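Local atomic coordinates of EDTA monooxygenase (EDTA-degrading bacterium BNC1, PDB entry 5DQP), a protein that probably acts as a flavin-dependent monooxygenase, using reduced FMN and molecular oxygen in the bacterial degradation of EDTA. Residues R4-L8 with W373-D379; A42-R46 with R85-I89; D57-L61 with N129-N135; P257-L262 with L422-R426. All coordinates share one frame; numbering follows the deposited sequence.

Contact 1 of 4, residues R4-L8 with W373-D379; sequences RRMYL and WQDEAAD
Arg4 lays its guanidinium flat on the indole of Trp373, the two planes parallel and their centres 4.1 Å apart, with Trp373 NE1 over the middle of the group. The cation-pi contact is off-centre. Against the other indole face sits Met6, whose CB rests 3.9 Å from the centroid of the five-membered ring, while its CE turns back at chi3 (-57°) to touch Trp373 CB. A broad flat tryptophan suits a place where a cation and an apolar chain need opposite faces. The extended Arg4 chain also carries NH1 and NH2 end-on to one atom, Trp373 O, at 2.9 and 3.1 Å; both bonds lie in the guanidinium plane. Glu376 N donates to the same oxygen, so three donors grip this helix-end carbonyl. Over the opposite guanidinium face the Glu376 carboxylate is stacked, OE1 3.2 Å from Arg4 NH1, a charge-only salt bridge, since no N-H points at it. Asp379 stands nearly upright to the guanidinium at its edge, in a salt bridge whose hydrogen bond from Arg4 NH2 is weak, with a water linking Asp379 OD1 to Arg4 NE. Arg248 pairs with both carboxylates, and Val263 N binds Asp379 OD2. Further along, Tyr7 N donates to Asp379 O at 3.1 Å. Glu376, at positive phi, closes a Schellman motif ending helix 362-374; next to it, strands 7-11 and 380-383 pair in parallel, the first-to-last closure of a TIM barrel.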
loop_
_atom_site.group_PDB
_atom_site.type_symbol
_atom_site.label_atom_id
_atom_site.label_comp_id
_atom_site.label_asym_id
_atom_site.label_seq_id
_atom_site.Cartn_x
_atom_site.Cartn_y
_atom_site.Cartn_z
ATOM N N ARG A 4 6.586 -17.084 28.956
ATOM C CA ARG A 4 7.210 -15.922 28.331
ATOM C C ARG A 4 8.338 -16.366 27.390
ATOM O O ARG A 4 9.190 -17.195 27.748
ATOM C CB ARG A 4 7.735 -14.952 29.399
ATOM C CG ARG A 4 8.277 -13.622 28.846
ATOM C CD ARG A 4 8.874 -12.718 29.955
ATOM N NE ARG A 4 9.460 -11.464 29.443
ATOM C CZ ARG A 4 10.768 -11.178 29.461
ATOM N NH1 ARG A 4 11.638 -12.047 29.968
ATOM N NH2 ARG A 4 11.219 -10.017 28.991
ATOM N N ARG A 5 8.340 -15.827 26.173
ATOM C CA ARG A 5 9.381 -16.135 25.207
ATOM C C ARG A 5 9.818 -14.844 24.510
ATOM O O ARG A 5 9.160 -13.809 24.605
ATOM C CB ARG A 5 8.900 -17.219 24.222
ATOM C CG ARG A 5 7.632 -16.895 23.413
ATOM C CD ARG A 5 7.967 -16.083 22.150
ATOM N NE ARG A 5 6.887 -16.095 21.164
ATOM C CZ ARG A 5 6.988 -15.643 19.913
ATOM N NH1 ARG A 5 5.928 -15.700 19.115
ATOM N NH2 ARG A 5 8.139 -15.131 19.451
ATOM N N MET A 6 10.950 -14.919 23.817
ATOM C CA MET A 6 11.548 -13.779 23.128
ATOM C C MET A 6 10.873 -13.537 21.776
ATOM O O MET A 6 10.607 -14.487 21.034
ATOM C CB MET A 6 13.044 -14.054 22.914
ATOM C CG MET A 6 13.833 -12.957 22.210
ATOM S SD MET A 6 15.525 -13.496 21.891
ATOM C CE MET A 6 16.082 -13.897 23.558
ATOM N N TYR A 7 10.627 -12.268 21.446
ATOM C CA TYR A 7 10.087 -11.899 20.135
ATOM C C TYR A 7 11.191 -11.308 19.260
ATOM O O TYR A 7 12.105 -10.651 19.756
ATOM C CB TYR A 7 8.930 -10.894 20.261
ATOM C CG TYR A 7 7.799 -11.419 21.117
ATOM C CD1 TYR A 7 6.824 -12.241 20.581
ATOM C CD2 TYR A 7 7.738 -11.123 22.479
ATOM C CE1 TYR A 7 5.805 -12.753 21.381
ATOM C CE2 TYR A 7 6.737 -11.628 23.278
ATOM C CZ TYR A 7 5.776 -12.446 22.722
ATOM O OH TYR A 7 4.774 -12.938 23.512
ATOM N N LEU A 8 11.105 -11.552 17.952
ATOM C CA LEU A 8 12.099 -11.067 16.999
ATOM C C LEU A 8 11.430 -10.437 15.785
ATOM O O LEU A 8 10.504 -11.017 15.205
ATOM C CB LEU A 8 13.019 -12.205 16.538
ATOM C CG LEU A 8 13.964 -12.806 17.572
ATOM C CD1 LEU A 8 14.689 -13.961 16.931
ATOM C CD2 LEU A 8 14.979 -11.752 18.107
ATOM N N TRP A 373 17.095 -10.314 27.441
ATOM C CA TRP A 373 15.697 -10.729 27.471
ATOM C C TRP A 373 15.288 -11.231 28.847
ATOM O O TRP A 373 14.217 -10.870 29.355
ATOM C CB TRP A 373 15.445 -11.808 26.411
ATOM C CG TRP A 373 14.114 -12.515 26.583
ATOM C CD1 TRP A 373 12.876 -12.052 26.227
ATOM C CD2 TRP A 373 13.907 -13.810 27.137
ATOM N NE1 TRP A 373 11.912 -12.975 26.538
ATOM C CE2 TRP A 373 12.520 -14.067 27.096
ATOM C CE3 TRP A 373 14.764 -14.785 27.670
ATOM C CZ2 TRP A 373 11.968 -15.244 27.581
ATOM C CZ3 TRP A 373 14.215 -15.947 28.149
ATOM C CH2 TRP A 373 12.834 -16.181 28.080
ATOM N N GLN A 374 16.138 -12.054 29.473
ATOM C CA GLN A 374 15.780 -12.662 30.749
ATOM C C GLN A 374 15.854 -11.678 31.909
ATOM O O GLN A 374 15.110 -11.811 32.884
ATOM C CB GLN A 374 16.687 -13.857 31.039
ATOM C CG GLN A 374 16.035 -14.867 31.941
ATOM C CD GLN A 374 16.858 -16.107 32.035
ATOM O OE1 GLN A 374 17.988 -16.067 32.516
ATOM N NE2 GLN A 374 16.314 -17.226 31.563
ATOM N N ASP A 375 16.754 -10.719 31.840
ATOM C CA ASP A 375 16.826 -9.674 32.838
ATOM C C ASP A 375 15.824 -8.556 32.561
ATOM O O ASP A 375 15.893 -7.496 33.193
ATOM C CB ASP A 375 18.261 -9.136 32.909
ATOM C CG ASP A 375 19.234 -10.152 33.522
ATOM O OD1 ASP A 375 18.757 -11.094 34.197
ATOM O OD2 ASP A 375 20.463 -10.021 33.341
ATOM N N GLU A 376 14.935 -8.759 31.588
ATOM C CA GLU A 376 13.844 -7.836 31.320
ATOM C C GLU A 376 14.341 -6.469 30.883
ATOM O O GLU A 376 13.720 -5.444 31.191
ATOM C CB GLU A 376 12.943 -7.702 32.542
ATOM C CG GLU A 376 12.618 -9.042 33.192
ATOM C CD GLU A 376 11.221 -9.554 32.872
ATOM O OE1 GLU A 376 11.029 -10.793 32.894
ATOM O OE2 GLU A 376 10.313 -8.730 32.611
ATOM N N ALA A 377 15.484 -6.428 30.206
ATOM C CA ALA A 377 15.870 -5.228 29.483
ATOM C C ALA A 377 15.269 -5.197 28.089
ATOM O O ALA A 377 15.512 -4.243 27.341
ATOM C CB ALA A 377 17.391 -5.116 29.396
ATOM N N ALA A 378 14.473 -6.206 27.742
ATOM C CA ALA A 378 13.909 -6.377 26.408
ATOM C C ALA A 378 12.847 -7.464 26.467
ATOM O O ALA A 378 12.992 -8.435 27.211
ATOM C CB ALA A 378 15.003 -6.777 25.413
ATOM N N ASP A 379 11.785 -7.303 25.677
ATOM C CA ASP A 379 10.892 -8.427 25.407
ATOM C C ASP A 379 11.257 -9.174 24.122
ATOM O O ASP A 379 10.640 -10.202 23.818
ATOM C CB ASP A 379 9.437 -7.941 25.341
ATOM C CG ASP A 379 9.022 -7.197 26.615
ATOM O OD1 ASP A 379 8.857 -7.870 27.659
ATOM O OD2 ASP A 379 8.895 -5.946 26.588
HETATM O O HOH W 1 7.401 -10.131 27.660
HETATM O O HOH W 2 9.307 -11.526 25.844
#

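Contact 2 of 4, residues A42-R46 with R85-I89; sequences AEIAR and RVPDI
Arg46 stretches its methylenes across Val86 and Pro87, with CD 3.8 Å from Val86 CG1 and 3.4 Å from Pro87 O. Its CG stands anti to the backbone N (chi1 -173°) and the chain runs extended as far as NE, which sends it off helix 35-47 and over the loop that leads into strand 90-96. Pro87 CG comes within 3.6 Å of Arg46 NE, so the proline ring borders the root of the guanidinium. Beyond it Asp88 OD2 approaches obliquely and forms a salt bridge with Arg46 NE at 3.2 Å; the accompanying hydrogen bond is weak and strongly bent (121°). Glu43, one turn earlier, folds at chi2 so that its CG and CD run alongside the two methyls of Val86 in the opposite sense, CD lying 3.8 Å from CG1. Its carboxylate reaches Arg46 NH1 only as a long ion pair. On the same helix the small side chains of Ala42 and Ala45 let the loop come close: Ala42 CB faces Val86 CG2, and Ala45 CB meets Ile89 CD1 at 3.4 Å, a tight fit. The loop turns sharply at Asp88, whose positive phi and the bond from Ile89 N to Pro87 O make a classic gamma turn. Tyr413 packs on both Arg46 and Asp88, and Arg119 holds the carbonyls of Val86 and Ile89. With one weak, bent hydrogen bond and one long ion pair beside the Arg46-Asp88 salt bridge, the contact probably draws its fit mainly from apolar carbon, while Arg46, lying between two carboxylates, probably offsets part of their negative charge.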
loop_
_atom_site.group_PDB
_atom_site.type_symbol
_atom_site.label_atom_id
_atom_site.label_comp_id
_atom_site.label_asym_id
_atom_site.label_seq_id
_atom_site.Cartn_x
_atom_site.Cartn_y
_atom_site.Cartn_z
ATOM N N ALA A 42 11.824 -12.090 3.082
ATOM C CA ALA A 42 10.708 -12.431 3.958
ATOM C C ALA A 42 10.598 -13.942 4.131
ATOM O O ALA A 42 10.232 -14.411 5.211
ATOM C CB ALA A 42 9.393 -11.838 3.426
ATOM N N GLU A 43 10.913 -14.709 3.078
ATOM C CA GLU A 43 10.916 -16.172 3.179
ATOM C C GLU A 43 12.061 -16.674 4.066
ATOM O O GLU A 43 11.922 -17.706 4.734
ATOM C CB GLU A 43 11.001 -16.803 1.785
ATOM C CG GLU A 43 9.688 -16.822 0.954
ATOM C CD GLU A 43 8.629 -17.880 1.400
ATOM O OE1 GLU A 43 7.603 -18.018 0.684
ATOM O OE2 GLU A 43 8.801 -18.568 2.444
ATOM N N ILE A 44 13.198 -15.973 4.093
ATOM C CA ILE A 44 14.236 -16.320 5.060
ATOM C C ILE A 44 13.742 -16.079 6.487
ATOM O O ILE A 44 13.910 -16.927 7.368
ATOM C CB ILE A 44 15.532 -15.545 4.761
ATOM C CG1 ILE A 44 16.210 -16.118 3.508
ATOM C CG2 ILE A 44 16.485 -15.557 5.978
ATOM C CD1 ILE A 44 17.285 -15.177 2.933
ATOM N N ALA A 45 13.126 -14.921 6.742
ATOM C CA ALA A 45 12.609 -14.662 8.085
ATOM C C ALA A 45 11.514 -15.662 8.451
ATOM O O ALA A 45 11.431 -16.115 9.599
ATOM C CB ALA A 45 12.096 -13.218 8.181
ATOM N N ARG A 46 10.675 -16.037 7.484
ATOM C CA ARG A 46 9.626 -17.026 7.749
ATOM C C ARG A 46 10.218 -18.371 8.158
ATOM O O ARG A 46 9.744 -19.006 9.112
ATOM C CB ARG A 46 8.747 -17.191 6.512
ATOM C CG ARG A 46 7.517 -18.079 6.706
ATOM C CD ARG A 46 6.942 -18.444 5.329
ATOM N NE ARG A 46 6.118 -19.633 5.399
ATOM C CZ ARG A 46 6.595 -20.872 5.432
ATOM N NH1 ARG A 46 7.908 -21.089 5.404
ATOM N NH2 ARG A 46 5.751 -21.896 5.500
ATOM N N ARG A 85 2.150 -13.124 -0.999
ATOM C CA ARG A 85 2.982 -14.213 -1.494
ATOM C C ARG A 85 3.574 -15.083 -0.393
ATOM O O ARG A 85 3.667 -16.301 -0.554
ATOM C CB ARG A 85 4.128 -13.645 -2.347
ATOM C CG ARG A 85 5.243 -14.664 -2.624
ATOM C CD ARG A 85 5.096 -15.309 -3.995
ATOM N NE ARG A 85 5.012 -14.271 -5.021
ATOM C CZ ARG A 85 6.003 -13.912 -5.829
ATOM N NH1 ARG A 85 5.806 -12.945 -6.715
ATOM N NH2 ARG A 85 7.184 -14.522 -5.761
ATOM N N VAL A 86 3.985 -14.502 0.722
ATOM C CA VAL A 86 4.646 -15.220 1.808
ATOM C C VAL A 86 3.653 -15.363 2.959
ATOM O O VAL A 86 3.214 -14.351 3.511
ATOM C CB VAL A 86 5.913 -14.482 2.256
ATOM C CG1 VAL A 86 6.675 -15.292 3.295
ATOM C CG2 VAL A 86 6.802 -14.155 1.026
ATOM N N PRO A 87 3.286 -16.579 3.358
ATOM C CA PRO A 87 2.376 -16.761 4.496
ATOM C C PRO A 87 3.080 -16.596 5.843
ATOM O O PRO A 87 4.295 -16.438 5.926
ATOM C CB PRO A 87 1.881 -18.194 4.314
ATOM C CG PRO A 87 3.025 -18.891 3.638
ATOM C CD PRO A 87 3.654 -17.858 2.724
ATOM N N ASP A 88 2.264 -16.583 6.905
ATOM C CA ASP A 88 2.713 -16.698 8.293
ATOM C C ASP A 88 3.336 -15.426 8.860
ATOM O O ASP A 88 2.885 -14.906 9.876
ATOM C CB ASP A 88 3.722 -17.845 8.429
ATOM C CG ASP A 88 3.101 -19.209 8.153
ATOM O OD1 ASP A 88 1.943 -19.462 8.573
ATOM O OD2 ASP A 88 3.785 -20.032 7.521
ATOM N N ILE A 89 4.407 -14.940 8.249
ATOM C CA ILE A 89 5.175 -13.901 8.906
ATOM C C ILE A 89 4.380 -12.608 8.938
ATOM O O ILE A 89 3.725 -12.230 7.958
ATOM C CB ILE A 89 6.520 -13.714 8.199
ATOM C CG1 ILE A 89 7.353 -12.703 8.987
ATOM C CG2 ILE A 89 6.283 -13.358 6.751
ATOM C CD1 ILE A 89 8.785 -12.888 8.792
HETATM O O HOH W 3 2.826 -21.959 6.454
#

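Contact 3 of 4, residues D57-L61 with N129-N135; sequences DQPQL and NPAVAAN
The chain bends at Pro59 in an inverse gamma turn and brings Gln60 CA within 5.3 Å of Val132 CA, against the first turns of helix 130-135. This is a loop-to-helix contact beyond strands 52-55 and 120-125 of the TIM barrel, beside the predicted FMN site to which Asp57 belongs. Asn129 is the N-cap: its OD1 accepts from Ala131 N, leaving its amide nitrogen to the loop. Asn129 ND2 donates almost straight (170°) to Gln58 OE1 at 3.1 Å, lying above the carbonyl plane, and the two amides are turned 71° apart. Gln60 NE2 gives the same oxygen a second bond of 2.8 Å. To get there Gln60 tucks CG between the backbone N and the carbonyl carbon (chi1 47°) and bends again at chi2, while OE1 binds Thr62 OG1. That fold presses Gln60 CG on Val132 CG2 at 3.4 Å. The other valine methyl, CG1, meets Pro59 CD at 3.8 Å; a branched residue suits this notch because one methyl can meet Pro59 while the other reaches Gln60. The second subunit packs against both segments: its Arg107 salt-bridges Asp57 and its Tyr103 packs on Pro59 and Asn135. One turn along the helix from Val132, Asn135 ND2 donates to Pro59 O at 3.0 Å and to a water that in turn accepts from Leu61 N at 2.8 Å.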
loop_
_atom_site.group_PDB
_atom_site.type_symbol
_atom_site.label_atom_id
_atom_site.label_comp_id
_atom_site.label_asym_id
_atom_site.label_seq_id
_atom_site.Cartn_x
_atom_site.Cartn_y
_atom_site.Cartn_z
ATOM N N ASP A 57 10.005 4.028 6.881
ATOM C CA ASP A 57 9.638 4.833 5.726
ATOM C C ASP A 57 9.736 6.323 6.031
ATOM O O ASP A 57 9.459 6.766 7.144
ATOM C CB ASP A 57 8.220 4.522 5.241
ATOM C CG ASP A 57 7.867 5.290 3.976
ATOM O OD1 ASP A 57 8.681 5.223 3.029
ATOM O OD2 ASP A 57 6.805 5.970 3.935
ATOM N N GLN A 58 10.131 7.087 5.013
ATOM C CA GLN A 58 9.952 8.530 4.968
ATOM C C GLN A 58 9.587 8.821 3.523
ATOM O O GLN A 58 10.231 8.282 2.611
ATOM C CB GLN A 58 11.202 9.312 5.365
ATOM C CG GLN A 58 11.413 9.355 6.862
ATOM C CD GLN A 58 12.636 10.144 7.218
ATOM O OE1 GLN A 58 13.254 10.766 6.353
ATOM N NE2 GLN A 58 13.007 10.124 8.494
ATOM N N PRO A 59 8.564 9.624 3.278
ATOM C CA PRO A 59 8.252 10.028 1.884
ATOM C C PRO A 59 9.141 11.179 1.412
ATOM O O PRO A 59 8.723 12.331 1.303
ATOM C CB PRO A 59 6.768 10.412 1.967
ATOM C CG PRO A 59 6.345 10.206 3.449
ATOM C CD PRO A 59 7.584 10.116 4.258
ATOM N N GLN A 60 10.413 10.857 1.176
ATOM C CA GLN A 60 11.372 11.715 0.485
ATOM C C GLN A 60 12.457 10.835 -0.132
ATOM O O GLN A 60 12.659 9.689 0.285
ATOM C CB GLN A 60 12.003 12.744 1.428
ATOM C CG GLN A 60 12.488 12.167 2.747
ATOM C CD GLN A 60 13.888 11.600 2.701
ATOM O OE1 GLN A 60 14.607 11.740 1.710
ATOM N NE2 GLN A 60 14.290 10.955 3.789
ATOM N N LEU A 61 13.136 11.380 -1.145
ATOM C CA LEU A 61 14.342 10.797 -1.715
ATOM C C LEU A 61 15.577 11.576 -1.268
ATOM O O LEU A 61 15.627 12.802 -1.404
ATOM C CB LEU A 61 14.279 10.784 -3.239
ATOM C CG LEU A 61 15.546 10.271 -3.929
ATOM C CD1 LEU A 61 15.846 8.852 -3.487
ATOM C CD2 LEU A 61 15.350 10.315 -5.437
ATOM N N ASN A 129 11.376 15.630 9.289
ATOM C CA ASN A 129 12.264 15.920 8.171
ATOM C C ASN A 129 11.628 16.976 7.259
ATOM O O ASN A 129 10.587 16.716 6.638
ATOM C CB ASN A 129 12.577 14.629 7.409
ATOM C CG ASN A 129 13.607 14.832 6.303
ATOM O OD1 ASN A 129 13.968 15.961 5.982
ATOM N ND2 ASN A 129 14.083 13.737 5.722
ATOM N N PRO A 130 12.212 18.174 7.150
ATOM C CA PRO A 130 11.592 19.216 6.303
ATOM C C PRO A 130 11.540 18.876 4.818
ATOM O O PRO A 130 10.733 19.482 4.101
ATOM C CB PRO A 130 12.468 20.453 6.560
ATOM C CG PRO A 130 13.777 19.884 7.066
ATOM C CD PRO A 130 13.444 18.650 7.816
ATOM N N ALA A 131 12.391 17.964 4.330
ATOM C CA ALA A 131 12.260 17.468 2.961
ATOM C C ALA A 131 10.926 16.747 2.755
ATOM O O ALA A 131 10.271 16.901 1.712
ATOM C CB ALA A 131 13.431 16.535 2.634
ATOM N N VAL A 132 10.502 15.964 3.747
ATOM C CA VAL A 132 9.191 15.331 3.684
ATOM C C VAL A 132 8.096 16.388 3.648
ATOM O O VAL A 132 7.210 16.359 2.784
ATOM C CB VAL A 132 9.006 14.371 4.867
ATOM C CG1 VAL A 132 7.521 13.875 4.935
ATOM C CG2 VAL A 132 9.985 13.233 4.763
ATOM N N ALA A 133 8.138 17.340 4.588
ATOM C CA ALA A 133 7.074 18.342 4.668
ATOM C C ALA A 133 6.941 19.135 3.370
ATOM O O ALA A 133 5.826 19.516 2.995
ATOM C CB ALA A 133 7.318 19.274 5.856
ATOM N N ALA A 134 8.045 19.331 2.630
ATOM C CA ALA A 134 7.992 20.078 1.371
ATOM C C ALA A 134 7.313 19.300 0.247
ATOM O O ALA A 134 6.844 19.906 -0.729
ATOM C CB ALA A 134 9.403 20.473 0.933
ATOM N N ASN A 135 7.279 17.976 0.340
ATOM C CA ASN A 135 6.546 17.160 -0.625
ATOM C C ASN A 135 5.047 17.228 -0.403
ATOM O O ASN A 135 4.287 16.809 -1.280
ATOM C CB ASN A 135 7.051 15.710 -0.563
ATOM C CG ASN A 135 8.458 15.592 -1.078
ATOM O OD1 ASN A 135 8.857 16.397 -1.911
ATOM N ND2 ASN A 135 9.214 14.596 -0.615
HETATM O O HOH W 4 12.104 13.911 -1.751
#

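Contact 4 of 4, residues P257-L262 with L422-R426; sequences PEGSTL and LGLPR
Gly423 O takes a hydrogen bond of 2.8 Å from a water that also donates, at 3.2 Å, to Gly259 O. The two carbonyl oxygens are 4.0 Å apart and neither can donate, so the shared water supplies the protons that let them face each other. Both glycines have positive phi, a conformation they adopt more easily than residues with a side chain. Apart from this bridge the contact is apolar. Pro425 CG rests 3.5 Å from Pro257 CG, the two rings crossing obliquely, and Pro425 CD lies near Gly259 O. Rigid prolines suit such a meeting of loops, since little freedom is lost on packing them. Gly423 forms the Schellman motif that ends helix 418-421, and the reversal sends the C-terminal tail across the loop that feeds barrel strand 262-271. Leu424 follows: its CG lies anti to the carbonyl carbon (chi1 -69°), and with chi2 extended its CD2 reaches 3.5 Å from Ser260 O. Farther in, Leu262 points at the tail, and its CD1 touches Leu422 CB at 4.0 Å and Leu422 O at 3.8 Å. Tyr7 packs on both of these leucines, while Ile229 covers Leu422 as well. Ser260 CB turns from the tail; its OG shares a hydrogen bond of 3.1 Å with Thr261 OG1, and Ala251 of helix 237-253 packs on both residues.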
loop_
_atom_site.group_PDB
_atom_site.type_symbol
_atom_site.label_atom_id
_atom_site.label_comp_id
_atom_site.label_asym_id
_atom_site.label_seq_id
_atom_site.Cartn_x
_atom_site.Cartn_y
_atom_site.Cartn_z
ATOM N N PRO A 257 -4.724 -2.795 29.806
ATOM C CA PRO A 257 -4.603 -4.121 30.425
ATOM C C PRO A 257 -3.154 -4.536 30.538
ATOM O O PRO A 257 -2.311 -4.137 29.732
ATOM C CB PRO A 257 -5.354 -5.046 29.462
ATOM C CG PRO A 257 -5.383 -4.308 28.147
ATOM C CD PRO A 257 -5.376 -2.839 28.487
ATOM N N GLU A 258 -2.867 -5.353 31.546
ATOM C CA GLU A 258 -1.537 -5.930 31.657
ATOM C C GLU A 258 -1.196 -6.697 30.381
ATOM O O GLU A 258 -2.077 -7.200 29.677
ATOM C CB GLU A 258 -1.453 -6.863 32.867
ATOM C CG GLU A 258 -1.918 -6.256 34.193
ATOM C CD GLU A 258 -1.079 -5.061 34.633
ATOM O OE1 GLU A 258 -1.642 -3.942 34.743
ATOM O OE2 GLU A 258 0.137 -5.246 34.870
ATOM N N GLY A 259 0.102 -6.803 30.095
ATOM C CA GLY A 259 0.534 -7.417 28.852
ATOM C C GLY A 259 0.185 -6.608 27.616
ATOM O O GLY A 259 0.028 -7.169 26.534
ATOM N N SER A 260 0.040 -5.302 27.756
ATOM C CA SER A 260 -0.341 -4.447 26.647
ATOM C C SER A 260 0.843 -3.989 25.796
ATOM O O SER A 260 0.622 -3.472 24.699
ATOM C CB SER A 260 -1.055 -3.212 27.195
ATOM O OG SER A 260 -0.100 -2.425 27.912
ATOM N N THR A 261 2.081 -4.165 26.269
ATOM C CA THR A 261 3.253 -3.457 25.764
ATOM C C THR A 261 4.468 -4.381 25.712
ATOM O O THR A 261 4.844 -4.995 26.716
ATOM C CB THR A 261 3.572 -2.243 26.658
ATOM O OG1 THR A 261 2.467 -1.323 26.642
ATOM C CG2 THR A 261 4.853 -1.536 26.193
ATOM N N LEU A 262 5.081 -4.461 24.542
ATOM C CA LEU A 262 6.361 -5.119 24.338
ATOM C C LEU A 262 7.385 -4.062 23.945
ATOM O O LEU A 262 7.071 -3.155 23.168
ATOM C CB LEU A 262 6.248 -6.194 23.250
ATOM C CG LEU A 262 5.203 -7.301 23.472
ATOM C CD1 LEU A 262 5.079 -8.121 22.204
ATOM C CD2 LEU A 262 5.621 -8.200 24.618
ATOM N N LEU A 422 1.734 -12.091 19.231
ATOM C CA LEU A 422 2.397 -11.230 20.207
ATOM C C LEU A 422 1.783 -11.296 21.603
ATOM O O LEU A 422 2.320 -10.669 22.518
ATOM C CB LEU A 422 2.370 -9.783 19.708
ATOM C CG LEU A 422 3.174 -9.631 18.421
ATOM C CD1 LEU A 422 3.174 -8.185 17.978
ATOM C CD2 LEU A 422 4.589 -10.104 18.692
ATOM N N GLY A 423 0.673 -12.015 21.791
ATOM C CA GLY A 423 0.104 -12.138 23.116
ATOM C C GLY A 423 -0.598 -10.893 23.599
ATOM O O GLY A 423 -0.722 -10.698 24.803
ATOM N N LEU A 424 -1.074 -10.043 22.686
ATOM C CA LEU A 424 -1.656 -8.747 23.009
ATOM C C LEU A 424 -3.162 -8.843 23.240
ATOM O O LEU A 424 -3.821 -9.766 22.756
ATOM C CB LEU A 424 -1.364 -7.760 21.883
ATOM C CG LEU A 424 0.102 -7.327 21.716
ATOM C CD1 LEU A 424 0.254 -6.597 20.387
ATOM C CD2 LEU A 424 0.607 -6.442 22.903
ATOM N N PRO A 425 -3.731 -7.893 23.991
ATOM C CA PRO A 425 -5.191 -7.857 24.177
ATOM C C PRO A 425 -5.924 -7.825 22.847
ATOM O O PRO A 425 -5.522 -7.123 21.917
ATOM C CB PRO A 425 -5.425 -6.547 24.943
ATOM C CG PRO A 425 -4.077 -6.068 25.369
ATOM C CD PRO A 425 -3.089 -6.645 24.427
ATOM N N ARG A 426 -7.033 -8.558 22.767
ATOM C CA ARG A 426 -7.870 -8.462 21.573
ATOM C C ARG A 426 -8.411 -7.051 21.395
ATOM O O ARG A 426 -8.580 -6.580 20.263
ATOM C CB ARG A 426 -9.027 -9.461 21.637
ATOM C CG ARG A 426 -9.938 -9.404 20.396
ATOM C CD ARG A 426 -11.093 -10.413 20.441
ATOM N NE ARG A 426 -10.624 -11.794 20.527
ATOM C CZ ARG A 426 -10.732 -12.552 21.617
ATOM N NH1 ARG A 426 -11.306 -12.068 22.714
ATOM N NH2 ARG A 426 -10.274 -13.799 21.611
HETATM O O HOH W 5 -2.309 -9.339 26.736
#

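All four contacts belong to one TIM-barrel fold. Contacts 1 and 4 are neighbours, centres 14 Å apart, and touch where Tyr7 packs on Leu262 and Leu422; their segments alternate along the chain, so the N-terminal strand, the lead-in to strand 262-271 and the C-terminal tail interlock. Contacts 2 and 3 fall between the two segments of contact 1; their own segments alternate, and both close before contact 4 opens. Contact 2, its centre 23 Å from that of contact 1, joins helix 35-47 to the approach to strand 90-96. Contact 3, 34 Å from contact 1 between centres, borders the predicted flavin site and the second subunit, while contacts 1 and 4 lie away from both.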